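Local coordinates for protein MIX1 (Leishmania major, PDB 3HA4) that forms a homodimer with a TPR-like helical fold and probably serves as a scaffold that mediates protein-protein interactions, at residues A[36-41]-A[68-73]. Residues are numbered along the deposited sequence; the frame is centred on the assembly and turned at random.
Sequences LLHQRV and DWLIPL
The His38 imidazole meets Leu70 obliquely, its CD2 3.7 Å from Leu70 CG, while CG1 of Ile71 lies near the ring plane at an edge. Trp34, one turn earlier on the same helix, also meets the ring, the two planes inclined at about 30°. The contact packs helix 34-42 against the first turn of helix 70-81 in the buried core of a TPR-like all-helical fold. The closest pair of CA atoms is His38 CA and Ile71 CA, 6.0 Å apart. Ile71 reaches across: its CG1 is anti to the carbonyl carbon and the chain runs on fully extended (chi2 -179°), which carries CD1 to the backbone of the facing helix, 3.8 Å from His38 N. The same methyl lies 3.9 Å from Leu37 CG, where the two side chains cross at about a right angle. One turn on, Val41 CG2 touches Ile71 CG2 at 4.2 Å, and Thr61 of helix 54-64 borders both Leu37 and Ile71. The second subunit closes in on the histidine and leucine, with its Ile128 on His38 and its Trp69 on Leu70, so the contact adjoins the dimer interface. Asp68 caps the start of helix 70-81. Its OD1 accepts a weak bond from Leu70 N, and its OD2, which also accepts a hydrogen bond from Trp34 NE1, is met by Ile71 N at 3.0 Å from above the carboxylate plane, 39° out of it.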
ATOM      1  N   LEU A  36      -6.373 -10.141  -4.430  1.00 40.21           N
ATOM      2  CA  LEU A  36      -5.358 -10.725  -5.275  1.00 31.84           C
ATOM      3  C   LEU A  36      -4.733  -9.697  -6.202  1.00 32.72           C
ATOM      4  O   LEU A  36      -3.587  -9.774  -6.527  1.00 28.86           O
ATOM      5  CB  LEU A  36      -5.916 -11.920  -6.033  1.00 26.39           C
ATOM      6  CG  LEU A  36      -5.093 -12.412  -7.214  1.00 35.58           C
ATOM      7  CD1 LEU A  36      -3.968 -13.319  -6.870  1.00 28.87           C
ATOM      8  CD2 LEU A  36      -5.900 -12.970  -8.292  1.00 30.67           C
ATOM      9  N   LEU A  37      -5.534  -8.728  -6.597  1.00 25.28           N
ATOM     10  CA  LEU A  37      -5.123  -7.590  -7.376  1.00 25.22           C
ATOM     11  C   LEU A  37      -4.187  -6.696  -6.615  1.00 26.09           C
ATOM     12  O   LEU A  37      -3.216  -6.235  -7.131  1.00 29.44           O
ATOM     13  CB  LEU A  37      -6.347  -6.822  -7.826  1.00 25.81           C
ATOM     14  CG  LEU A  37      -6.161  -5.656  -8.767  1.00 28.55           C
ATOM     15  CD1 LEU A  37      -5.420  -6.036  -9.966  1.00 25.20           C
ATOM     16  CD2 LEU A  37      -7.427  -5.005  -9.112  1.00 26.17           C
ATOM     17  N   HIS A  38      -4.481  -6.471  -5.360  1.00 26.24           N
ATOM     18  CA  HIS A  38      -3.601  -5.729  -4.523  1.00 27.10           C
ATOM     19  C   HIS A  38      -2.303  -6.475  -4.349  1.00 26.66           C
ATOM     20  O   HIS A  38      -1.263  -5.915  -4.403  1.00 25.55           O
ATOM     21  CB  HIS A  38      -4.257  -5.451  -3.194  1.00 27.02           C
ATOM     22  CG  HIS A  38      -3.334  -4.867  -2.185  1.00 26.98           C
ATOM     23  ND1 HIS A  38      -2.526  -5.635  -1.393  1.00 26.06           N
ATOM     24  CD2 HIS A  38      -3.085  -3.592  -1.840  1.00 29.27           C
ATOM     25  CE1 HIS A  38      -1.822  -4.860  -0.605  1.00 27.59           C
ATOM     26  NE2 HIS A  38      -2.143  -3.616  -0.855  1.00 25.84           N
ATOM     27  N   GLN A  39      -2.389  -7.763  -4.155  1.00 26.10           N
ATOM     28  CA  GLN A  39      -1.224  -8.630  -4.042  1.00 26.47           C
ATOM     29  C   GLN A  39      -0.357  -8.646  -5.315  1.00 30.31           C
ATOM     30  O   GLN A  39       0.875  -8.681  -5.240  1.00 27.65           O
ATOM     31  CB  GLN A  39      -1.651 -10.039  -3.642  1.00 26.57           C
ATOM     32  CG  GLN A  39      -0.511 -11.014  -3.432  1.00 31.44           C
ATOM     33  CD  GLN A  39      -1.014 -12.414  -3.109  1.00 33.00           C
ATOM     34  OE1 GLN A  39      -0.699 -12.980  -2.063  1.00 40.70           O
ATOM     35  NE2 GLN A  39      -1.823 -12.967  -4.003  1.00 40.18           N
ATOM     36  N   ARG A  40      -0.977  -8.553  -6.467  1.00 27.53           N
ATOM     37  CA  ARG A  40      -0.263  -8.541  -7.708  1.00 29.19           C
ATOM     38  C   ARG A  40       0.454  -7.245  -7.936  1.00 31.04           C
ATOM     39  O   ARG A  40       1.511  -7.192  -8.489  1.00 35.50           O
ATOM     40  CB  ARG A  40      -1.237  -8.784  -8.822  1.00 27.82           C
ATOM     41  CG  ARG A  40      -1.243 -10.156  -9.265  1.00 40.40           C
ATOM     42  CD  ARG A  40      -2.415 -10.557 -10.045  1.00 24.11           C
ATOM     43  NE  ARG A  40      -2.502 -11.996  -9.996  1.00 30.92           N
ATOM     44  CZ  ARG A  40      -3.266 -12.745 -10.771  1.00 44.29           C
ATOM     45  NH1 ARG A  40      -4.035 -12.196 -11.673  1.00 38.83           N
ATOM     46  NH2 ARG A  40      -3.258 -14.043 -10.642  1.00 49.10           N
ATOM     47  N   VAL A  41      -0.153  -6.185  -7.482  1.00 33.00           N
ATOM     48  CA  VAL A  41       0.384  -4.862  -7.651  1.00 26.04           C
ATOM     49  C   VAL A  41       1.536  -4.623  -6.708  1.00 33.02           C
ATOM     50  O   VAL A  41       2.440  -3.901  -7.002  1.00 26.67           O
ATOM     51  CB  VAL A  41      -0.695  -3.814  -7.425  1.00 42.35           C
ATOM     52  CG1 VAL A  41      -0.107  -2.481  -7.226  1.00 25.82           C
ATOM     53  CG2 VAL A  41      -1.639  -3.791  -8.553  1.00 25.76           C
ATOM     54  N   ASP A  68     -11.294   2.840  -4.603  1.00 38.91           N
ATOM     55  CA  ASP A  68     -10.156   2.410  -3.789  1.00 28.59           C
ATOM     56  C   ASP A  68      -8.976   3.388  -3.826  1.00 25.50           C
ATOM     57  O   ASP A  68      -8.673   3.981  -4.872  1.00 24.26           O
ATOM     58  CB  ASP A  68      -9.666   1.030  -4.225  1.00 29.44           C
ATOM     59  CG  ASP A  68      -8.544   0.504  -3.338  1.00 43.23           C
ATOM     60  OD1 ASP A  68      -8.675   0.609  -2.092  1.00 46.48           O
ATOM     61  OD2 ASP A  68      -7.535  -0.000  -3.885  1.00 27.38           O
ATOM     62  N   TRP A  69      -8.295   3.531  -2.691  1.00 25.40           N
ATOM     63  CA  TRP A  69      -7.117   4.414  -2.608  1.00 24.59           C
ATOM     64  C   TRP A  69      -5.839   3.599  -2.416  1.00 25.04           C
ATOM     65  O   TRP A  69      -4.748   4.056  -2.757  1.00 25.01           O
ATOM     66  CB  TRP A  69      -7.262   5.448  -1.461  1.00 25.41           C
ATOM     67  CG  TRP A  69      -7.501   4.782  -0.155  1.00 25.28           C
ATOM     68  CD1 TRP A  69      -8.699   4.382   0.346  1.00 26.43           C
ATOM     69  CD2 TRP A  69      -6.511   4.362   0.788  1.00 25.82           C
ATOM     70  NE1 TRP A  69      -8.520   3.752   1.553  1.00 27.97           N
ATOM     71  CE2 TRP A  69      -7.184   3.730   1.848  1.00 26.74           C
ATOM     72  CE3 TRP A  69      -5.122   4.473   0.847  1.00 26.13           C
ATOM     73  CZ2 TRP A  69      -6.519   3.221   2.956  1.00 29.49           C
ATOM     74  CZ3 TRP A  69      -4.464   3.959   1.944  1.00 27.39           C
ATOM     75  CH2 TRP A  69      -5.163   3.346   2.986  1.00 28.44           C
ATOM     76  N   LEU A  70      -5.981   2.398  -1.863  1.00 25.47           N
ATOM     77  CA  LEU A  70      -4.831   1.574  -1.502  1.00 25.89           C
ATOM     78  C   LEU A  70      -3.999   1.186  -2.718  1.00 25.00           C
ATOM     79  O   LEU A  70      -2.779   1.362  -2.744  1.00 26.08           O
ATOM     80  CB  LEU A  70      -5.281   0.320  -0.748  1.00 27.14           C
ATOM     81  CG  LEU A  70      -4.179  -0.491  -0.063  1.00 44.35           C
ATOM     82  CD1 LEU A  70      -3.130   0.423   0.570  1.00 50.90           C
ATOM     83  CD2 LEU A  70      -4.767  -1.424   0.980  1.00 60.82           C
ATOM     84  N   ILE A  71      -4.662   0.664  -3.738  1.00 32.09           N
ATOM     85  CA  ILE A  71      -3.951   0.271  -4.935  1.00 29.34           C
ATOM     86  C   ILE A  71      -3.321   1.481  -5.634  1.00 24.31           C
ATOM     87  O   ILE A  71      -2.153   1.431  -6.018  1.00 24.51           O
ATOM     88  CB  ILE A  71      -4.840  -0.586  -5.859  1.00 30.35           C
ATOM     89  CG1 ILE A  71      -5.030  -1.966  -5.217  1.00 26.54           C
ATOM     90  CG2 ILE A  71      -4.226  -0.693  -7.263  1.00 24.83           C
ATOM     91  CD1 ILE A  71      -5.859  -2.946  -6.024  1.00 27.95           C
ATOM     92  N   PRO A  72      -4.081   2.584  -5.781  1.00 29.65           N
ATOM     93  CA  PRO A  72      -3.482   3.809  -6.341  1.00 30.66           C
ATOM     94  C   PRO A  72      -2.282   4.318  -5.544  1.00 28.80           C
ATOM     95  O   PRO A  72      -1.321   4.818  -6.131  1.00 28.26           O
ATOM     96  CB  PRO A  72      -4.633   4.810  -6.294  1.00 24.18           C
ATOM     97  CG  PRO A  72      -5.849   3.944  -6.457  1.00 24.15           C
ATOM     98  CD  PRO A  72      -5.546   2.695  -5.673  1.00 24.43           C
ATOM     99  N   LEU A  73      -2.338   4.188  -4.224  1.00 24.59           N
ATOM    100  CA  LEU A  73      -1.200   4.517  -3.383  1.00 25.26           C
ATOM    101  C   LEU A  73       0.014   3.654  -3.767  1.00 31.23           C
ATOM    102  O   LEU A  73       1.122   4.156  -3.957  1.00 25.49           O
ATOM    103  CB  LEU A  73      -1.566   4.309  -1.911  1.00 36.18           C
ATOM    104  CG  LEU A  73      -0.523   4.648  -0.848  1.00 27.24           C
ATOM    105  CD1 LEU A  73      -0.319   6.142  -0.795  1.00 35.20           C
ATOM    106  CD2 LEU A  73      -0.957   4.110   0.501  1.00 35.10           C
TER